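Local coordinates for protein serine proteinase inhibitor 1 (PDB 6BJ5) that inhibits serine endopeptidases as a myxoma virus member of the serpin family and is important in virulence, at residues K250-L263 with V290-E303. Numbering follows the deposited sequence.
Sequences KFSVESVLDLRDAL and VTKVLQTSKIEADE
Phe-251 to Asp-258 pairs antiparallel with Leu-294 to Ala-301, the strand axes 4.7 Å apart at 171°, and eight backbone hydrogen bonds, two for each of the hydrogen-bonded pairs Phe-251/Ala-301, Val-253/Ile-299, Ser-255/Ser-297 and Leu-257/Gln-295, hold the register. A ninth, from Leu-259 N to Val-293 O at 2.8 Å, carries it into the turn before helix 260-265. With chi1 at 61°, the Phe-251 ring leans over its neighbour strand: Ala-301 CB lies 3.7 Å from the ring centroid, over one face, a CH-pi contact. Ile-299 CG2 touches the ring obliquely, and Phe-18 of the other chain meets it.

On this face Ser-255 and Ser-297 are buried, and their hydroxyls are satisfied, Ser-255 OG by Val-34 N and Ser-297 OG by Ser-310 OG. On the other face Val-256 CG2 lies alongside Thr-296 CG2 at 3.6 Å. Asp-258 OD1 accepts from Arg-260 N (3.1 Å), capping the helix start, while the extended Arg-260 chain brings NH1 2.9 Å from Thr-291 O, in the guanidinium plane and on a carbonyl lone pair. Leu-263 CD1 packs on Val-293 CG2. At the far end Lys-250 NZ forms a long salt bridge with Glu-303 OE1 (3.7 Å), while Glu-303 OE2 bonds to Thr-163 OG1.

This is the s5A-s6A pairing of serpin beta-sheet A; strand 305-314, beside 293-302, is the inserted reactive-centre loop, as in relaxed serpins.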
loop_
_atom_site.group_PDB
_atom_site.type_symbol
_atom_site.label_atom_id
_atom_site.label_comp_id
_atom_site.label_asym_id
_atom_site.label_seq_id
_atom_site.Cartn_x
_atom_site.Cartn_y
_atom_site.Cartn_z
ATOM N N LYS A 250 7.120 8.511 -16.272
ATOM C CA LYS A 250 6.139 9.084 -15.373
ATOM C C LYS A 250 4.953 8.133 -15.277
ATOM O O LYS A 250 4.595 7.453 -16.250
ATOM C CB LYS A 250 5.643 10.439 -15.889
ATOM C CG LYS A 250 6.685 11.487 -15.922
ATOM C CD LYS A 250 6.170 12.727 -16.615
ATOM C CE LYS A 250 5.125 13.382 -15.774
ATOM N NZ LYS A 250 4.827 14.738 -16.272
ATOM N N PHE A 251 4.346 8.064 -14.090
ATOM C CA PHE A 251 3.130 7.273 -13.982
ATOM C C PHE A 251 2.234 7.790 -12.868
ATOM O O PHE A 251 2.690 8.355 -11.863
ATOM C CB PHE A 251 3.429 5.783 -13.792
ATOM C CG PHE A 251 4.204 5.449 -12.553
ATOM C CD1 PHE A 251 3.550 5.228 -11.343
ATOM C CD2 PHE A 251 5.587 5.320 -12.601
ATOM C CE1 PHE A 251 4.276 4.889 -10.189
ATOM C CE2 PHE A 251 6.312 4.988 -11.459
ATOM C CZ PHE A 251 5.642 4.776 -10.245
ATOM N N SER A 252 0.942 7.565 -13.074
ATOM C CA SER A 252 -0.117 7.929 -12.140
ATOM C C SER A 252 -1.099 6.768 -12.150
ATOM O O SER A 252 -1.628 6.428 -13.210
ATOM C CB SER A 252 -0.793 9.243 -12.567
ATOM O OG SER A 252 -1.809 9.641 -11.666
ATOM N N VAL A 253 -1.304 6.122 -11.004
ATOM C CA VAL A 253 -2.132 4.922 -10.924
ATOM C C VAL A 253 -3.013 4.996 -9.684
ATOM O O VAL A 253 -2.560 5.398 -8.602
ATOM C CB VAL A 253 -1.279 3.634 -10.907
ATOM C CG1 VAL A 253 -2.153 2.412 -10.720
ATOM C CG2 VAL A 253 -0.518 3.516 -12.197
ATOM N N GLU A 254 -4.278 4.625 -9.854
ATOM C CA GLU A 254 -5.207 4.475 -8.751
ATOM C C GLU A 254 -5.812 3.082 -8.819
ATOM O O GLU A 254 -6.208 2.612 -9.893
ATOM C CB GLU A 254 -6.326 5.531 -8.779
ATOM C CG GLU A 254 -7.253 5.466 -7.553
ATOM C CD GLU A 254 -8.366 6.505 -7.568
ATOM O OE1 GLU A 254 -8.121 7.639 -7.103
ATOM O OE2 GLU A 254 -9.487 6.190 -8.030
ATOM N N SER A 255 -5.884 2.434 -7.662
ATOM C CA SER A 255 -6.311 1.046 -7.542
ATOM C C SER A 255 -7.293 0.952 -6.392
ATOM O O SER A 255 -7.029 1.483 -5.310
ATOM C CB SER A 255 -5.117 0.111 -7.303
ATOM O OG SER A 255 -4.344 -0.055 -8.474
ATOM N N VAL A 256 -8.419 0.280 -6.626
ATOM C CA VAL A 256 -9.415 0.013 -5.591
ATOM C C VAL A 256 -9.493 -1.493 -5.429
ATOM O O VAL A 256 -10.030 -2.189 -6.301
ATOM C CB VAL A 256 -10.780 0.590 -5.951
ATOM C CG1 VAL A 256 -11.801 0.141 -4.928
ATOM C CG2 VAL A 256 -10.690 2.113 -6.025
ATOM N N LEU A 257 -9.002 -1.994 -4.297
ATOM C CA LEU A 257 -8.728 -3.413 -4.110
ATOM C C LEU A 257 -9.612 -3.973 -3.016
ATOM O O LEU A 257 -9.803 -3.335 -1.974
ATOM C CB LEU A 257 -7.267 -3.650 -3.730
ATOM C CG LEU A 257 -6.205 -3.075 -4.673
ATOM C CD1 LEU A 257 -4.801 -3.307 -4.146
ATOM C CD2 LEU A 257 -6.369 -3.646 -6.066
ATOM N N ASP A 258 -10.156 -5.164 -3.273
ATOM C CA ASP A 258 -10.899 -5.936 -2.283
ATOM C C ASP A 258 -9.985 -7.026 -1.750
ATOM O O ASP A 258 -9.614 -7.947 -2.489
ATOM C CB ASP A 258 -12.154 -6.559 -2.884
ATOM C CG ASP A 258 -13.033 -7.223 -1.842
ATOM O OD1 ASP A 258 -12.543 -7.549 -0.737
ATOM O OD2 ASP A 258 -14.221 -7.449 -2.152
ATOM N N LEU A 259 -9.658 -6.947 -0.466
ATOM C CA LEU A 259 -8.632 -7.808 0.096
ATOM C C LEU A 259 -9.175 -8.971 0.911
ATOM O O LEU A 259 -8.377 -9.728 1.473
ATOM C CB LEU A 259 -7.690 -6.971 0.967
ATOM C CG LEU A 259 -7.164 -5.700 0.315
ATOM C CD1 LEU A 259 -6.395 -4.942 1.377
ATOM C CD2 LEU A 259 -6.225 -6.051 -0.834
ATOM N N ARG A 260 -10.496 -9.158 0.963
ATOM C CA ARG A 260 -11.051 -10.248 1.757
ATOM C C ARG A 260 -10.531 -11.587 1.277
ATOM O O ARG A 260 -10.095 -12.421 2.076
ATOM C CB ARG A 260 -12.575 -10.228 1.711
ATOM C CG ARG A 260 -13.212 -11.516 2.201
ATOM C CD ARG A 260 -14.697 -11.336 2.446
ATOM N NE ARG A 260 -15.310 -12.576 2.900
ATOM C CZ ARG A 260 -16.388 -12.644 3.672
ATOM N NH1 ARG A 260 -16.960 -11.533 4.102
ATOM N NH2 ARG A 260 -16.879 -13.826 4.028
ATOM N N ASP A 261 -10.585 -11.820 -0.028
ATOM C CA ASP A 261 -10.179 -13.117 -0.548
ATOM C C ASP A 261 -8.699 -13.378 -0.242
ATOM O O ASP A 261 -8.336 -14.447 0.259
ATOM C CB ASP A 261 -10.514 -13.168 -2.043
ATOM C CG ASP A 261 -10.294 -14.534 -2.666
ATOM O OD1 ASP A 261 -9.233 -15.152 -2.482
ATOM O OD2 ASP A 261 -11.228 -15.010 -3.341
ATOM N N ALA A 262 -7.841 -12.377 -0.468
ATOM C CA ALA A 262 -6.417 -12.515 -0.156
ATOM C C ALA A 262 -6.177 -12.777 1.326
ATOM O O ALA A 262 -5.333 -13.608 1.688
ATOM C CB ALA A 262 -5.651 -11.260 -0.578
ATOM N N LEU A 263 -6.860 -12.042 2.204
ATOM C CA LEU A 263 -6.592 -12.210 3.624
ATOM C C LEU A 263 -7.057 -13.573 4.106
ATOM O O LEU A 263 -6.425 -14.168 4.986
ATOM C CB LEU A 263 -7.248 -11.102 4.433
ATOM C CG LEU A 263 -6.593 -9.737 4.310
ATOM C CD1 LEU A 263 -7.523 -8.705 4.917
ATOM C CD2 LEU A 263 -5.233 -9.697 4.980
ATOM N N VAL A 290 -16.099 -8.858 10.703
ATOM C CA VAL A 290 -15.626 -8.167 9.521
ATOM C C VAL A 290 -16.343 -8.712 8.297
ATOM O O VAL A 290 -16.426 -9.929 8.101
ATOM C CB VAL A 290 -14.109 -8.324 9.382
ATOM C CG1 VAL A 290 -13.633 -7.696 8.085
ATOM C CG2 VAL A 290 -13.424 -7.728 10.606
ATOM N N THR A 291 -16.861 -7.814 7.471
ATOM C CA THR A 291 -17.449 -8.214 6.202
ATOM C C THR A 291 -16.558 -7.890 5.016
ATOM O O THR A 291 -16.408 -8.729 4.124
ATOM C CB THR A 291 -18.792 -7.514 5.983
ATOM O OG1 THR A 291 -19.585 -7.563 7.179
ATOM C CG2 THR A 291 -19.526 -8.186 4.842
ATOM N N LYS A 292 -15.910 -6.720 5.011
ATOM C CA LYS A 292 -15.150 -6.263 3.855
ATOM C C LYS A 292 -13.856 -5.626 4.325
ATOM O O LYS A 292 -13.831 -4.939 5.349
ATOM C CB LYS A 292 -15.927 -5.272 2.961
ATOM C CG LYS A 292 -17.333 -5.689 2.553
ATOM C CD LYS A 292 -18.077 -4.550 1.845
ATOM C CE LYS A 292 -19.576 -4.549 2.168
ATOM N NZ LYS A 292 -20.393 -3.795 1.167
ATOM N N VAL A 293 -12.789 -5.844 3.559
ATOM C CA VAL A 293 -11.548 -5.101 3.708
ATOM C C VAL A 293 -11.234 -4.508 2.349
ATOM O O VAL A 293 -10.998 -5.243 1.378
ATOM C CB VAL A 293 -10.378 -5.964 4.199
ATOM C CG1 VAL A 293 -9.142 -5.068 4.399
ATOM C CG2 VAL A 293 -10.738 -6.683 5.491
ATOM N N LEU A 294 -11.271 -3.179 2.267
ATOM C CA LEU A 294 -11.047 -2.461 1.024
ATOM C C LEU A 294 -9.924 -1.456 1.187
ATOM O O LEU A 294 -9.802 -0.797 2.234
ATOM C CB LEU A 294 -12.314 -1.749 0.559
ATOM C CG LEU A 294 -13.501 -2.686 0.349
ATOM C CD1 LEU A 294 -14.707 -1.906 -0.162
ATOM C CD2 LEU A 294 -13.135 -3.837 -0.584
ATOM N N GLN A 295 -9.090 -1.376 0.153
ATOM C CA GLN A 295 -8.005 -0.408 0.085
ATOM C C GLN A 295 -8.065 0.342 -1.242
ATOM O O GLN A 295 -8.089 -0.268 -2.319
ATOM C CB GLN A 295 -6.642 -1.097 0.245
ATOM C CG GLN A 295 -5.560 -0.168 0.740
ATOM C CD GLN A 295 -4.181 -0.774 0.684
ATOM O OE1 GLN A 295 -3.569 -0.897 -0.385
ATOM N NE2 GLN A 295 -3.694 -1.201 1.845
ATOM N N THR A 296 -8.071 1.661 -1.170
ATOM C CA THR A 296 -7.895 2.472 -2.358
ATOM C C THR A 296 -6.574 3.213 -2.214
ATOM O O THR A 296 -6.310 3.854 -1.182
ATOM C CB THR A 296 -9.059 3.436 -2.570
ATOM O OG1 THR A 296 -9.053 4.413 -1.535
ATOM C CG2 THR A 296 -10.369 2.707 -2.517
ATOM N N SER A 297 -5.734 3.084 -3.230
ATOM C CA SER A 297 -4.404 3.663 -3.227
ATOM C C SER A 297 -4.206 4.461 -4.507
ATOM O O SER A 297 -4.846 4.208 -5.530
ATOM C CB SER A 297 -3.308 2.586 -3.111
ATOM O OG SER A 297 -3.471 1.795 -1.944
ATOM N N LYS A 298 -3.344 5.461 -4.429
ATOM C CA LYS A 298 -2.984 6.222 -5.607
ATOM C C LYS A 298 -1.511 6.554 -5.456
ATOM O O LYS A 298 -1.067 6.893 -4.348
ATOM C CB LYS A 298 -3.856 7.480 -5.749
ATOM C CG LYS A 298 -3.704 8.200 -7.098
ATOM C CD LYS A 298 -4.425 9.528 -7.075
ATOM C CE LYS A 298 -4.184 10.352 -8.325
ATOM N NZ LYS A 298 -4.707 11.747 -8.123
ATOM N N ILE A 299 -0.746 6.372 -6.536
ATOM C CA ILE A 299 0.677 6.704 -6.560
ATOM C C ILE A 299 0.930 7.534 -7.810
ATOM O O ILE A 299 0.383 7.243 -8.883
ATOM C CB ILE A 299 1.591 5.448 -6.520
ATOM C CG1 ILE A 299 1.314 4.640 -5.244
ATOM C CG2 ILE A 299 3.075 5.832 -6.471
ATOM C CD1 ILE A 299 2.007 3.321 -5.149
ATOM N N GLU A 300 1.732 8.590 -7.658
ATOM C CA GLU A 300 2.117 9.460 -8.767
ATOM C C GLU A 300 3.618 9.708 -8.740
ATOM O O GLU A 300 4.137 10.303 -7.792
ATOM C CB GLU A 300 1.370 10.786 -8.707
ATOM C CG GLU A 300 0.968 11.245 -10.070
ATOM C CD GLU A 300 0.545 12.678 -10.086
ATOM O OE1 GLU A 300 0.470 13.249 -11.195
ATOM O OE2 GLU A 300 0.352 13.243 -8.986
ATOM N N ALA A 301 4.311 9.273 -9.779
ATOM C CA ALA A 301 5.740 9.499 -9.900
ATOM C C ALA A 301 6.010 10.321 -11.147
ATOM O O ALA A 301 5.467 10.013 -12.212
ATOM C CB ALA A 301 6.490 8.169 -9.970
ATOM N N ASP A 302 6.825 11.370 -11.009
ATOM C CA ASP A 302 7.208 12.257 -12.113
ATOM C C ASP A 302 8.618 12.789 -11.852
ATOM O O ASP A 302 9.316 12.319 -10.952
ATOM C CB ASP A 302 6.178 13.375 -12.295
ATOM C CG ASP A 302 6.037 14.239 -11.066
ATOM O OD1 ASP A 302 6.906 14.187 -10.164
ATOM O OD2 ASP A 302 5.050 14.994 -11.013
ATOM N N GLU A 303 9.032 13.792 -12.637
ATOM C CA GLU A 303 10.409 14.287 -12.557
ATOM C C GLU A 303 10.737 14.815 -11.168
ATOM O O GLU A 303 11.871 14.672 -10.699
ATOM C CB GLU A 303 10.668 15.388 -13.600
ATOM C CG GLU A 303 10.588 14.947 -15.047
ATOM C CD GLU A 303 9.163 14.917 -15.582
ATOM O OE1 GLU A 303 8.227 15.162 -14.789
ATOM O OE2 GLU A 303 8.975 14.654 -16.794
#